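Local structure of alternansucrase (6HVG) at residues V846-L851 with K1075-T1080; D1017-A1022 with L1040-I1045. The protein belongs to glycosyl hydrolase family 70, combining a barrel of the TIM type with repeats related to choline-binding and cell-wall-binding modules. All blocks are in the same frame, centred on the assembly; numbering follows the deposited sequence.

Contact 1 of 2, residues V846-L851 with K1075-T1080; sequences VISALL and KELGIT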
loop_
_atom_site.group_PDB
_atom_site.type_symbol
_atom_site.label_atom_id
_atom_site.label_comp_id
_atom_site.label_asym_id
_atom_site.label_seq_id
_atom_site.Cartn_x
_atom_site.Cartn_y
_atom_site.Cartn_z
ATOM N N VAL A 846 -14.954 -9.916 -29.864
ATOM C CA VAL A 846 -14.568 -11.313 -29.574
ATOM C C VAL A 846 -15.246 -11.809 -28.302
ATOM O O VAL A 846 -15.805 -12.893 -28.265
ATOM C CB VAL A 846 -13.040 -11.492 -29.405
ATOM C CG1 VAL A 846 -12.678 -12.970 -29.342
ATOM C CG2 VAL A 846 -12.300 -10.826 -30.553
ATOM N N ILE A 847 -15.229 -10.992 -27.265
ATOM C CA ILE A 847 -15.834 -11.359 -26.001
ATOM C C ILE A 847 -17.365 -11.419 -26.147
ATOM O O ILE A 847 -18.005 -12.275 -25.557
ATOM C CB ILE A 847 -15.431 -10.374 -24.884
ATOM C CG1 ILE A 847 -13.899 -10.290 -24.726
ATOM C CG2 ILE A 847 -16.052 -10.790 -23.565
ATOM C CD1 ILE A 847 -13.444 -9.174 -23.809
ATOM N N SER A 848 -17.949 -10.513 -26.946
ATOM C CA SER A 848 -19.394 -10.509 -27.198
ATOM C C SER A 848 -19.838 -11.785 -27.915
ATOM O O SER A 848 -20.898 -12.345 -27.619
ATOM C CB SER A 848 -19.801 -9.286 -28.017
ATOM O OG SER A 848 -19.526 -8.080 -27.306
ATOM N N ALA A 849 -19.013 -12.240 -28.850
ATOM C CA ALA A 849 -19.252 -13.489 -29.554
ATOM C C ALA A 849 -19.190 -14.681 -28.622
ATOM O O ALA A 849 -20.082 -15.550 -28.634
ATOM C CB ALA A 849 -18.246 -13.661 -30.677
ATOM N N LEU A 850 -18.138 -14.727 -27.814
ATOM C CA LEU A 850 -17.975 -15.787 -26.816
ATOM C C LEU A 850 -19.180 -15.857 -25.887
ATOM O O LEU A 850 -19.653 -16.943 -25.538
ATOM C CB LEU A 850 -16.675 -15.582 -26.012
ATOM C CG LEU A 850 -15.383 -15.864 -26.788
ATOM C CD1 LEU A 850 -14.184 -15.327 -26.025
ATOM C CD2 LEU A 850 -15.191 -17.339 -27.089
ATOM N N LEU A 851 -19.670 -14.687 -25.503
ATOM C CA LEU A 851 -20.792 -14.592 -24.567
ATOM C C LEU A 851 -22.087 -15.115 -25.156
ATOM O O LEU A 851 -22.829 -15.817 -24.467
ATOM C CB LEU A 851 -20.984 -13.150 -24.084
ATOM C CG LEU A 851 -20.056 -12.767 -22.934
ATOM C CD1 LEU A 851 -19.961 -11.257 -22.795
ATOM C CD2 LEU A 851 -20.519 -13.408 -21.637
ATOM N N LYS A 1075 -29.008 -8.594 -21.662
ATOM C CA LYS A 1075 -29.831 -9.792 -21.706
ATOM C C LYS A 1075 -29.300 -10.711 -22.792
ATOM O O LYS A 1075 -29.151 -11.904 -22.563
ATOM C CB LYS A 1075 -31.298 -9.442 -21.959
ATOM C CG LYS A 1075 -32.273 -10.614 -21.903
ATOM C CD LYS A 1075 -33.631 -10.175 -22.447
ATOM C CE LYS A 1075 -34.573 -11.342 -22.713
ATOM N NZ LYS A 1075 -35.108 -11.901 -21.437
ATOM N N GLU A 1076 -28.999 -10.135 -23.956
ATOM C CA GLU A 1076 -28.556 -10.899 -25.130
ATOM C C GLU A 1076 -27.108 -11.417 -25.049
ATOM O O GLU A 1076 -26.739 -12.326 -25.794
ATOM C CB GLU A 1076 -28.822 -10.096 -26.419
ATOM C CG GLU A 1076 -30.297 -10.198 -26.857
ATOM C CD GLU A 1076 -30.892 -8.915 -27.451
ATOM O OE1 GLU A 1076 -30.737 -7.816 -26.866
ATOM O OE2 GLU A 1076 -31.552 -9.009 -28.509
ATOM N N LEU A 1077 -26.310 -10.865 -24.129
ATOM C CA LEU A 1077 -24.988 -11.424 -23.798
ATOM C C LEU A 1077 -25.032 -12.476 -22.698
ATOM O O LEU A 1077 -24.014 -13.071 -22.358
ATOM C CB LEU A 1077 -24.014 -10.318 -23.409
ATOM C CG LEU A 1077 -23.632 -9.337 -24.541
ATOM C CD1 LEU A 1077 -22.813 -8.177 -23.977
ATOM C CD2 LEU A 1077 -22.880 -10.035 -25.672
ATOM N N GLY A 1078 -26.209 -12.725 -22.149
ATOM C CA GLY A 1078 -26.390 -13.797 -21.181
ATOM C C GLY A 1078 -26.073 -13.397 -19.745
ATOM O O GLY A 1078 -25.876 -14.261 -18.904
ATOM N N ILE A 1079 -26.051 -12.097 -19.462
ATOM C CA ILE A 1079 -25.848 -11.649 -18.106
ATOM C C ILE A 1079 -27.117 -11.981 -17.365
ATOM O O ILE A 1079 -28.191 -11.600 -17.807
ATOM C CB ILE A 1079 -25.583 -10.130 -17.997
ATOM C CG1 ILE A 1079 -24.137 -9.775 -18.324
ATOM C CG2 ILE A 1079 -25.784 -9.653 -16.558
ATOM C CD1 ILE A 1079 -23.586 -10.343 -19.596
ATOM N N THR A 1080 -26.990 -12.711 -16.263
ATOM C CA THR A 1080 -28.115 -12.980 -15.389
ATOM C C THR A 1080 -28.075 -12.153 -14.104
ATOM O O THR A 1080 -29.098 -12.030 -13.451
ATOM C CB THR A 1080 -28.180 -14.464 -15.018
ATOM O OG1 THR A 1080 -26.965 -14.853 -14.373
ATOM C CG2 THR A 1080 -28.420 -15.294 -16.261
#
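Leu851 meets Leu1077 at its backbone carbonyl; no aromatic or amide side chain takes part, and the flat groups here are peptide units. The carbonyl oxygen of Leu1077 lies against the side of Leu851, with its O 3.5 Å from Leu851 CB and 3.6 Å from Leu851 CD2. A second carbonyl, that of Ser848, has its oxygen 3.6 Å from CD2 of Leu1077. These are van der Waals approaches of methyl and methylene groups to carbonyl oxygens. The setting is the family 70 (β/α)8 barrel: helix 844-857 packs beside the turn that ends helix 1063-1075 and leads into barrel strand 1081-1083. That turn is a Schellman motif. Gly1078 leaves the helix in a left-handed conformation with phi 86°, and its N bonds back to Lys1075 O at 3.1 Å, within a type I turn running from Lys1075 to Gly1078. Leu1077, the residue just before the glycine, is the main side chain of the contact and loses more surface in it than any other residue. Its CG stands beside the backbone N and anti to the carbonyl carbon (chi1 -66°), which sends the CD2 branch across to the helix, between Ser848 and Leu851, one turn apart. Leu851 offers its CB to this branch, while Ser848 offers its backbone and CB. The hydroxyl of Ser848 is engaged elsewhere, hydrogen-bonded to Asn844 O one turn back in its own helix. Met829 of helix 826-829 touches both Ser848 and Leu1077, and Leu815 packs on Leu851, so the apolar patch continues beyond the two segments. Leu1077 CD2 comes within 4.0 Å of Leu851 CB and 3.8 Å of Ser848 CA.

Contact 2 of 2, residues D1017-A1022 with L1040-I1045; sequences DARTVA and LDSNVI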
loop_
_atom_site.group_PDB
_atom_site.type_symbol
_atom_site.label_atom_id
_atom_site.label_comp_id
_atom_site.label_asym_id
_atom_site.label_seq_id
_atom_site.Cartn_x
_atom_site.Cartn_y
_atom_site.Cartn_z
ATOM N N ASP A 1017 -30.782 -22.431 -26.879
ATOM C CA ASP A 1017 -30.368 -22.063 -25.541
ATOM C C ASP A 1017 -29.930 -23.348 -24.843
ATOM O O ASP A 1017 -30.737 -24.245 -24.652
ATOM C CB ASP A 1017 -31.531 -21.403 -24.800
ATOM C CG ASP A 1017 -31.098 -20.738 -23.507
ATOM O OD1 ASP A 1017 -30.018 -21.080 -22.957
ATOM O OD2 ASP A 1017 -31.824 -19.835 -23.017
ATOM N N ALA A 1018 -28.654 -23.430 -24.466
ATOM C CA ALA A 1018 -28.095 -24.639 -23.836
ATOM C C ALA A 1018 -28.106 -24.613 -22.307
ATOM O O ALA A 1018 -27.646 -25.547 -21.659
ATOM C CB ALA A 1018 -26.667 -24.829 -24.308
ATOM N N ARG A 1019 -28.611 -23.524 -21.748
ATOM C CA ARG A 1019 -28.618 -23.277 -20.308
ATOM C C ARG A 1019 -29.607 -24.169 -19.566
ATOM O O ARG A 1019 -30.589 -24.616 -20.133
ATOM C CB ARG A 1019 -28.933 -21.790 -20.068
ATOM C CG ARG A 1019 -27.834 -20.883 -20.610
ATOM C CD ARG A 1019 -28.091 -19.407 -20.359
ATOM N NE ARG A 1019 -29.211 -18.922 -21.140
ATOM C CZ ARG A 1019 -29.689 -17.689 -21.099
ATOM N NH1 ARG A 1019 -29.160 -16.762 -20.309
ATOM N NH2 ARG A 1019 -30.718 -17.389 -21.867
ATOM N N THR A 1020 -29.335 -24.408 -18.291
ATOM C CA THR A 1020 -30.219 -25.176 -17.442
ATOM C C THR A 1020 -30.979 -24.241 -16.470
ATOM O O THR A 1020 -30.376 -23.441 -15.759
ATOM C CB THR A 1020 -29.409 -26.239 -16.682
ATOM O OG1 THR A 1020 -28.689 -27.057 -17.618
ATOM C CG2 THR A 1020 -30.306 -27.119 -15.842
ATOM N N VAL A 1021 -32.307 -24.322 -16.462
ATOM C CA VAL A 1021 -33.096 -23.598 -15.480
ATOM C C VAL A 1021 -32.929 -24.252 -14.100
ATOM O O VAL A 1021 -32.781 -25.465 -13.980
ATOM C CB VAL A 1021 -34.577 -23.535 -15.909
ATOM C CG1 VAL A 1021 -35.465 -22.967 -14.805
ATOM C CG2 VAL A 1021 -34.707 -22.682 -17.173
ATOM N N ALA A 1022 -32.910 -23.432 -13.058
ATOM C CA ALA A 1022 -32.744 -23.921 -11.702
ATOM C C ALA A 1022 -34.043 -24.532 -11.186
ATOM O O ALA A 1022 -35.120 -23.976 -11.393
ATOM C CB ALA A 1022 -32.311 -22.788 -10.795
ATOM N N LEU A 1040 -26.319 -23.371 -11.979
ATOM C CA LEU A 1040 -25.486 -22.270 -11.494
ATOM C C LEU A 1040 -24.538 -21.826 -12.599
ATOM O O LEU A 1040 -24.348 -20.636 -12.786
ATOM C CB LEU A 1040 -24.702 -22.685 -10.253
ATOM C CG LEU A 1040 -24.022 -21.580 -9.453
ATOM C CD1 LEU A 1040 -25.001 -20.519 -9.024
ATOM C CD2 LEU A 1040 -23.349 -22.143 -8.211
ATOM N N ASP A 1041 -23.999 -22.780 -13.376
ATOM C CA ASP A 1041 -23.086 -22.480 -14.478
ATOM C C ASP A 1041 -23.741 -21.669 -15.591
ATOM O O ASP A 1041 -23.051 -21.022 -16.381
ATOM C CB ASP A 1041 -22.511 -23.758 -15.081
ATOM C CG ASP A 1041 -21.592 -24.517 -14.128
ATOM O OD1 ASP A 1041 -21.319 -24.030 -13.000
ATOM O OD2 ASP A 1041 -21.155 -25.632 -14.514
ATOM N N SER A 1042 -25.070 -21.695 -15.661
ATOM C CA SER A 1042 -25.803 -20.932 -16.673
ATOM C C SER A 1042 -25.867 -19.436 -16.386
ATOM O O SER A 1042 -26.395 -18.681 -17.200
ATOM C CB SER A 1042 -27.214 -21.490 -16.825
ATOM O OG SER A 1042 -27.168 -22.893 -17.073
ATOM N N ASN A 1043 -25.346 -19.008 -15.233
ATOM C CA ASN A 1043 -25.288 -17.596 -14.884
ATOM C C ASN A 1043 -24.020 -16.917 -15.332
ATOM O O ASN A 1043 -23.003 -17.548 -15.513
ATOM C CB ASN A 1043 -25.425 -17.423 -13.388
ATOM C CG ASN A 1043 -26.808 -17.750 -12.909
ATOM O OD1 ASN A 1043 -27.712 -16.919 -13.005
ATOM N ND2 ASN A 1043 -26.996 -18.974 -12.414
ATOM N N VAL A 1044 -24.112 -15.614 -15.552
ATOM C CA VAL A 1044 -22.952 -14.769 -15.827
ATOM C C VAL A 1044 -23.147 -13.449 -15.090
ATOM O O VAL A 1044 -24.198 -12.802 -15.231
ATOM C CB VAL A 1044 -22.811 -14.469 -17.318
ATOM C CG1 VAL A 1044 -21.613 -13.569 -17.549
ATOM C CG2 VAL A 1044 -22.684 -15.751 -18.110
ATOM N N ILE A 1045 -22.142 -13.047 -14.320
ATOM C CA ILE A 1045 -22.174 -11.756 -13.638
ATOM C C ILE A 1045 -21.424 -10.741 -14.468
ATOM O O ILE A 1045 -20.385 -11.054 -15.030
ATOM C CB ILE A 1045 -21.504 -11.822 -12.260
ATOM C CG1 ILE A 1045 -22.152 -12.901 -11.399
ATOM C CG2 ILE A 1045 -21.624 -10.489 -11.547
ATOM C CD1 ILE A 1045 -21.365 -13.238 -10.167
HETATM O O HOH W 1 -26.104 -16.933 -19.245
#
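Ser1042 OG takes the backbone N-H of Thr1020 in a nearly straight hydrogen bond, with N to OG 2.9 Å and an angle of 163° at the hydrogen. The same hydroxyl is also bonded to Ala1038 O, one turn back in helix 1038-1041, so it couples the end of that short helix to the passing loop. Beside it, the aliphatic part of Arg1019 runs alongside the serine, its CB 3.7 Å from Ser1042 CB and its CD 3.7 Å from Ser1042 O. Further out, a water bridges the arginine side chain to the serine backbone: it accepts from Arg1019 NH1 and donates to Ser1042 O, 2.7 Å from that oxygen.

What sets the arginine in place is Asp1017. An Asx turn, in which Asp1017 OD1 accepts from Arg1019 N, folds the loop, and the guanidinium then grips the same carboxylate side-on in a two-bonded salt bridge. NE reaches OD1 of Asp1017, and NH2 reaches OD2 of Asp1017 at 2.9 Å, with the carboxylate carbon at the guanidinium edge and in its plane. A bend at chi3 (-69°) turns the group back toward the aspartate, leaving NH1 for the water. This surface loop lies against the barrel at helix 844-857, whose Ile855 touches both Asp1017 and Arg1019, while Lys888 NZ bonds to Arg1019 O. On the other segment, the chain leaving helix 1038-1041 is tied back by Asn1043, whose N and ND2 both reach Leu1040 O from one face of its carbonyl plane, ND2 at 3.1 Å from that oxygen.

Contacts 1 and 2 lie with their centres 12 Å apart on the same flank of the family 70 barrel. Along the chain contact 2 is nested within contact 1: helix 844-857 comes first, then strands of a large antiparallel sheet, then 1017-1022, 1040-1045 and finally 1075-1080. Segments 1040-1045 and 1075-1080 lead into neighbouring parallel barrel strands, 1045-1047 and 1081-1083, and meet directly where Thr1080 N is 3.0 Å from Val1044 O and Thr1080 OG1 is 2.6 Å from Asn1043 OD1. Helix 844-857 also serves both, through Leu851 in contact 1 and Ile855 beside contact 2, so the chain returns from the antiparallel sheet to pack on the barrel it left.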